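PDB 5G5S: argonaute from Methanocaldococcus jannaschii, which cuts single-stranded target DNA under the direction of short DNA guides and may defend the cell against invading genetic elements. Local coordinates for residues A[304-309]-A[612-617]; A[605-610]-A[621-626]. All coordinates share one frame; numbering follows the deposited sequence.

Contact 1. Residues A[304-309]-A[612-617]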
loop_
_atom_site.group_PDB
_atom_site.type_symbol
_atom_site.label_atom_id
_atom_site.label_comp_id
_atom_site.label_asym_id
_atom_site.label_seq_id
_atom_site.Cartn_x
_atom_site.Cartn_y
_atom_site.Cartn_z
ATOM N N LEU A 304 14.869 6.318 21.426
ATOM C CA LEU A 304 14.267 5.004 21.562
ATOM C C LEU A 304 15.240 3.877 21.233
ATOM O O LEU A 304 16.025 4.007 20.294
ATOM C CB LEU A 304 13.057 4.951 20.602
ATOM C CG LEU A 304 11.982 3.917 20.856
ATOM C CD1 LEU A 304 11.392 4.060 22.261
ATOM C CD2 LEU A 304 10.894 4.024 19.800
ATOM N N GLU A 305 15.142 2.753 21.978
ATOM C CA GLU A 305 15.947 1.546 21.778
ATOM C C GLU A 305 15.286 0.665 20.702
ATOM O O GLU A 305 14.092 0.376 20.787
ATOM C CB GLU A 305 16.106 0.768 23.092
ATOM C CG GLU A 305 17.060 1.408 24.087
ATOM C CD GLU A 305 17.209 0.648 25.390
ATOM O OE1 GLU A 305 16.178 0.373 26.048
ATOM O OE2 GLU A 305 18.364 0.347 25.770
ATOM N N PHE A 306 16.071 0.246 19.695
ATOM C CA PHE A 306 15.609 -0.560 18.563
ATOM C C PHE A 306 16.299 -1.917 18.485
ATOM O O PHE A 306 17.524 -1.997 18.580
ATOM C CB PHE A 306 15.852 0.201 17.226
ATOM C CG PHE A 306 14.836 1.256 16.849
ATOM C CD1 PHE A 306 14.819 2.491 17.490
ATOM C CD2 PHE A 306 13.927 1.034 15.823
ATOM C CE1 PHE A 306 13.885 3.471 17.131
ATOM C CE2 PHE A 306 12.986 2.010 15.474
ATOM C CZ PHE A 306 12.969 3.218 16.132
ATOM N N MET A 307 15.512 -2.976 18.260
ATOM C CA MET A 307 16.033 -4.318 18.018
ATOM C C MET A 307 16.478 -4.335 16.532
ATOM O O MET A 307 15.968 -3.550 15.719
ATOM C CB MET A 307 14.938 -5.402 18.260
ATOM C CG MET A 307 13.935 -5.528 17.099
ATOM S SD MET A 307 12.728 -6.874 17.141
ATOM C CE MET A 307 13.692 -8.200 16.538
ATOM N N LYS A 308 17.400 -5.234 16.181
ATOM C CA LYS A 308 17.821 -5.405 14.795
ATOM C C LYS A 308 17.307 -6.771 14.352
ATOM O O LYS A 308 17.452 -7.742 15.094
ATOM C CB LYS A 308 19.345 -5.279 14.634
ATOM C CG LYS A 308 19.747 -5.005 13.180
ATOM C CD LYS A 308 21.092 -4.301 13.065
ATOM C CE LYS A 308 20.982 -2.873 12.577
ATOM N NZ LYS A 308 20.670 -2.797 11.129
ATOM N N PHE A 309 16.643 -6.843 13.192
ATOM C CA PHE A 309 16.095 -8.106 12.720
ATOM C C PHE A 309 17.172 -9.043 12.194
ATOM O O PHE A 309 18.194 -8.591 11.683
ATOM C CB PHE A 309 15.017 -7.876 11.645
ATOM C CG PHE A 309 13.894 -6.939 12.018
ATOM C CD1 PHE A 309 13.137 -7.155 13.164
ATOM C CD2 PHE A 309 13.541 -5.885 11.184
ATOM C CE1 PHE A 309 12.090 -6.296 13.500
ATOM C CE2 PHE A 309 12.484 -5.035 11.509
ATOM C CZ PHE A 309 11.763 -5.245 12.666
ATOM N N TYR A 612 18.428 0.574 8.778
ATOM C CA TYR A 612 17.275 -0.235 8.417
ATOM C C TYR A 612 17.404 -1.624 9.027
ATOM O O TYR A 612 18.426 -1.911 9.646
ATOM C CB TYR A 612 17.156 -0.310 6.876
ATOM C CG TYR A 612 18.333 -0.989 6.199
ATOM C CD1 TYR A 612 19.512 -0.293 5.939
ATOM C CD2 TYR A 612 18.267 -2.326 5.816
ATOM C CE1 TYR A 612 20.609 -0.922 5.356
ATOM C CE2 TYR A 612 19.359 -2.966 5.229
ATOM C CZ TYR A 612 20.518 -2.253 4.974
ATOM O OH TYR A 612 21.576 -2.872 4.347
ATOM N N ARG A 613 16.381 -2.502 8.827
ATOM C CA ARG A 613 16.320 -3.859 9.392
ATOM C C ARG A 613 16.189 -3.687 10.929
ATOM O O ARG A 613 16.712 -4.489 11.697
ATOM C CB ARG A 613 17.568 -4.677 8.972
ATOM C CG ARG A 613 17.466 -6.188 9.117
ATOM C CD ARG A 613 18.774 -6.855 8.707
ATOM N NE ARG A 613 19.546 -7.281 9.876
ATOM C CZ ARG A 613 20.691 -7.959 9.833
ATOM N NH1 ARG A 613 21.236 -8.283 8.666
ATOM N NH2 ARG A 613 21.300 -8.316 10.956
ATOM N N ILE A 614 15.449 -2.621 11.355
ATOM C CA ILE A 614 15.219 -2.227 12.751
ATOM C C ILE A 614 13.739 -2.075 13.120
ATOM O O ILE A 614 12.910 -1.706 12.286
ATOM C CB ILE A 614 16.076 -0.987 13.185
ATOM C CG1 ILE A 614 15.784 0.259 12.308
ATOM C CG2 ILE A 614 17.577 -1.327 13.232
ATOM C CD1 ILE A 614 16.172 1.592 12.946
ATOM N N GLY A 615 13.441 -2.349 14.385
ATOM C CA GLY A 615 12.094 -2.279 14.928
ATOM C C GLY A 615 12.062 -1.914 16.391
ATOM O O GLY A 615 12.959 -2.289 17.152
ATOM N N SER A 616 11.027 -1.161 16.795
ATOM C CA SER A 616 10.833 -0.755 18.189
ATOM C C SER A 616 9.340 -0.657 18.526
ATOM O O SER A 616 8.501 -0.882 17.651
ATOM C CB SER A 616 11.569 0.546 18.489
ATOM O OG SER A 616 11.643 0.771 19.884
ATOM N N VAL A 617 9.009 -0.416 19.812
ATOM C CA VAL A 617 7.630 -0.308 20.298
ATOM C C VAL A 617 7.474 1.036 21.027
ATOM O O VAL A 617 8.204 1.309 21.976
ATOM C CB VAL A 617 7.197 -1.521 21.182
ATOM C CG1 VAL A 617 5.817 -1.302 21.803
ATOM C CG2 VAL A 617 7.220 -2.831 20.395
#

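Contact 2. Residues A[605-610]-A[621-626]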
loop_
_atom_site.group_PDB
_atom_site.type_symbol
_atom_site.label_atom_id
_atom_site.label_comp_id
_atom_site.label_asym_id
_atom_site.label_seq_id
_atom_site.Cartn_x
_atom_site.Cartn_y
_atom_site.Cartn_z
ATOM N N TYR A 605 4.786 8.630 12.275
ATOM C CA TYR A 605 6.125 8.364 12.830
ATOM C C TYR A 605 7.240 8.590 11.849
ATOM O O TYR A 605 7.082 8.319 10.664
ATOM C CB TYR A 605 6.260 6.940 13.403
ATOM C CG TYR A 605 5.456 6.661 14.654
ATOM C CD1 TYR A 605 5.888 7.107 15.900
ATOM C CD2 TYR A 605 4.326 5.852 14.611
ATOM C CE1 TYR A 605 5.187 6.795 17.064
ATOM C CE2 TYR A 605 3.608 5.549 15.761
ATOM C CZ TYR A 605 4.041 6.022 16.988
ATOM O OH TYR A 605 3.327 5.726 18.119
ATOM N N LYS A 606 8.396 9.042 12.365
ATOM C CA LYS A 606 9.636 9.255 11.624
ATOM C C LYS A 606 10.780 8.850 12.516
ATOM O O LYS A 606 10.809 9.247 13.679
ATOM C CB LYS A 606 9.833 10.740 11.217
ATOM C CG LYS A 606 8.907 11.277 10.138
ATOM C CD LYS A 606 9.072 10.576 8.778
ATOM C CE LYS A 606 7.872 10.776 7.871
ATOM N NZ LYS A 606 6.605 10.219 8.437
ATOM N N VAL A 607 11.730 8.079 11.973
ATOM C CA VAL A 607 12.947 7.661 12.681
ATOM C C VAL A 607 14.095 8.449 12.057
ATOM O O VAL A 607 14.322 8.362 10.850
ATOM C CB VAL A 607 13.199 6.129 12.665
ATOM C CG1 VAL A 607 14.263 5.747 13.693
ATOM C CG2 VAL A 607 11.911 5.353 12.926
ATOM N N PHE A 608 14.784 9.263 12.874
ATOM C CA PHE A 608 15.863 10.118 12.399
ATOM C C PHE A 608 17.164 9.316 12.193
ATOM O O PHE A 608 18.137 9.500 12.928
ATOM C CB PHE A 608 16.042 11.347 13.324
ATOM C CG PHE A 608 14.809 12.173 13.659
ATOM C CD1 PHE A 608 13.660 12.107 12.866
ATOM C CD2 PHE A 608 14.818 13.058 14.734
ATOM C CE1 PHE A 608 12.527 12.863 13.182
ATOM C CE2 PHE A 608 13.697 13.840 15.027
ATOM C CZ PHE A 608 12.563 13.741 14.249
ATOM N N THR A 609 17.145 8.393 11.198
ATOM C CA THR A 609 18.267 7.521 10.833
ATOM C C THR A 609 18.218 6.997 9.392
ATOM O O THR A 609 17.143 6.868 8.802
ATOM C CB THR A 609 18.418 6.343 11.827
ATOM O OG1 THR A 609 19.682 5.728 11.582
ATOM C CG2 THR A 609 17.293 5.285 11.700
ATOM N N SER A 610 19.380 6.603 8.874
ATOM C CA SER A 610 19.506 6.000 7.550
ATOM C C SER A 610 19.645 4.478 7.690
ATOM O O SER A 610 19.679 3.761 6.686
ATOM C CB SER A 610 20.686 6.596 6.791
ATOM O OG SER A 610 20.455 7.973 6.549
ATOM N N ASP A 621 2.570 0.832 19.981
ATOM C CA ASP A 621 2.705 0.773 18.513
ATOM C C ASP A 621 4.068 0.246 18.117
ATOM O O ASP A 621 5.076 0.686 18.652
ATOM C CB ASP A 621 2.515 2.149 17.845
ATOM C CG ASP A 621 1.151 2.797 17.957
ATOM O OD1 ASP A 621 0.144 2.056 18.084
ATOM O OD2 ASP A 621 1.080 4.041 17.850
ATOM N N GLY A 622 4.084 -0.661 17.155
ATOM C CA GLY A 622 5.304 -1.194 16.584
ATOM C C GLY A 622 5.795 -0.231 15.527
ATOM O O GLY A 622 5.011 0.235 14.698
ATOM N N ILE A 623 7.069 0.150 15.608
ATOM C CA ILE A 623 7.711 1.043 14.644
ATOM C C ILE A 623 8.689 0.151 13.873
ATOM O O ILE A 623 9.713 -0.280 14.402
ATOM C CB ILE A 623 8.359 2.304 15.282
ATOM C CG1 ILE A 623 7.341 3.094 16.141
ATOM C CG2 ILE A 623 8.992 3.198 14.196
ATOM C CD1 ILE A 623 7.997 4.219 16.990
ATOM N N PHE A 624 8.314 -0.141 12.628
ATOM C CA PHE A 624 8.936 -1.072 11.700
ATOM C C PHE A 624 9.673 -0.334 10.562
ATOM O O PHE A 624 9.049 0.406 9.802
ATOM C CB PHE A 624 7.786 -1.974 11.189
ATOM C CG PHE A 624 8.095 -3.219 10.397
ATOM C CD1 PHE A 624 8.549 -4.370 11.030
ATOM C CD2 PHE A 624 7.832 -3.276 9.031
ATOM C CE1 PHE A 624 8.811 -5.531 10.296
ATOM C CE2 PHE A 624 8.090 -4.437 8.301
ATOM C CZ PHE A 624 8.594 -5.550 8.934
ATOM N N LEU A 625 11.015 -0.509 10.476
ATOM C CA LEU A 625 11.839 0.113 9.437
ATOM C C LEU A 625 12.695 -0.990 8.743
ATOM O O LEU A 625 13.868 -1.205 9.096
ATOM C CB LEU A 625 12.668 1.267 10.029
ATOM C CG LEU A 625 13.297 2.268 9.053
ATOM C CD1 LEU A 625 12.233 3.056 8.279
ATOM C CD2 LEU A 625 14.213 3.237 9.791
ATOM N N PRO A 626 12.085 -1.740 7.779
ATOM C CA PRO A 626 12.780 -2.909 7.221
ATOM C C PRO A 626 13.854 -2.729 6.157
ATOM O O PRO A 626 14.902 -3.356 6.244
ATOM C CB PRO A 626 11.627 -3.791 6.710
ATOM C CG PRO A 626 10.562 -2.816 6.319
ATOM C CD PRO A 626 10.688 -1.658 7.282
#

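Contact 1. Residues A[304-309]-A[612-617]
Antiparallel strand pairing joins 304-309 to 612-617 here, and Met307 and Gly615 form its hydrogen-bonded pair: Met307 N donates a hydrogen bond to Gly615 O at 2.9 Å, and Gly615 N donates one to Met307 O. The next pair, Lys308 with Ile614, is non-hydrogen-bonded, and beyond it Phe309 N bonds to Arg613 O at 2.8 Å. Arg613 and Ile614 both face Leu625, which makes the start of the Piwi strand a G1 bulge. Toward the other end the backbone pattern gives way to a side chain. With OG anti to the backbone N (chi1 -166°), Ser616 donates that hydroxyl to Glu305 O at 2.6 Å, tilted out of the carbonyl plane, while Leu304 CG and CD2 pack against Ser616 OG itself. Ser616 CB lies over the centre of the Phe306 ring, a CH-pi contact 3.5 Å from the centroid, and Ile614 CD1 approaches Phe306 CD2 obliquely. Lys308 bends at chi3 and chi4, which brings NZ back to Tyr612 O, 2.8 Å away and almost in line with the C=O bond; the ammonium also makes a salt bridge with Asp611. On the Met307 side of the sheet, the Phe309 ring spans the bulge, with CZ 3.7 Å from Gly615 CA and CE2 close to Ile614 O. Strand 302-308 is thereby held between 7-12 and 614-618, since Leu304 and Phe306 bond through their backbones to Tyr10 and Val8. Helix 656-666 packs against Met307 and Phe309, whose ring also meets those of Tyr663 and Phe624, while Ile614 reaches Tyr10 and Leu625 on the other face.

Contact 2. Residues A[605-610]-A[621-626]
Tyr605 turns its ring toward strand 621-625 by placing CG anti to its carbonyl carbon (chi1 -68°), and Asp621 adopts the same arrangement (chi1 -65°), so that phenol and carboxylate converge. Tyr605 OH donates to Asp621 OD2 at 2.8 Å, using the anti lone pair, on the side away from the other oxygen. The acceptor lies in the plane of the ring, yet the carboxylate itself is turned nearly perpendicular, 84° from it. Ile623 comes over one ring face instead: its CD1 sits toward the rim, 3.7 Å from Tyr605 CD1. The other branch of this isoleucine, CG2, meets Val607 CG2 at 3.8 Å, the two side chains meeting at a slant. Farther along, Leu625 CD2 lies 4.2 Å from both Val607 CB and Thr609 CG2, a looser apolar end. No backbone bond links the segments; side chains alone bridge them. The phenol thus gives a buried carboxylate oxygen a neutral donor at the margin of a greasy row. Lys145 is a weak, long-range ion partner of that oxygen, and together the two would be expected to favour the charged form of Asp621.

How the contacts relate
Contacts 1 and 2 use the two strands of one beta hairpin, 614-618 and 621-625, in different ways; the strands are neighbours in a mixed sheet that 302-308 and 7-12 extend. Their centres are 8 Å apart, and the hairpin strands are tied by probable hydrogen bonds from Ile623 N to Ser616 O and from Leu625 N to Ile614 O. Contact 1 extends the sheet edgewise with a strand from far earlier in the chain; it is partly buried and combines backbone strand bonds with two side-chain bonds to carbonyls. Contact 2 is wholly buried, laying a loop along strand 621-625, over one sheet face, through side chains. Ile614 and Leu625 touch each other, uniting the two apolar patches.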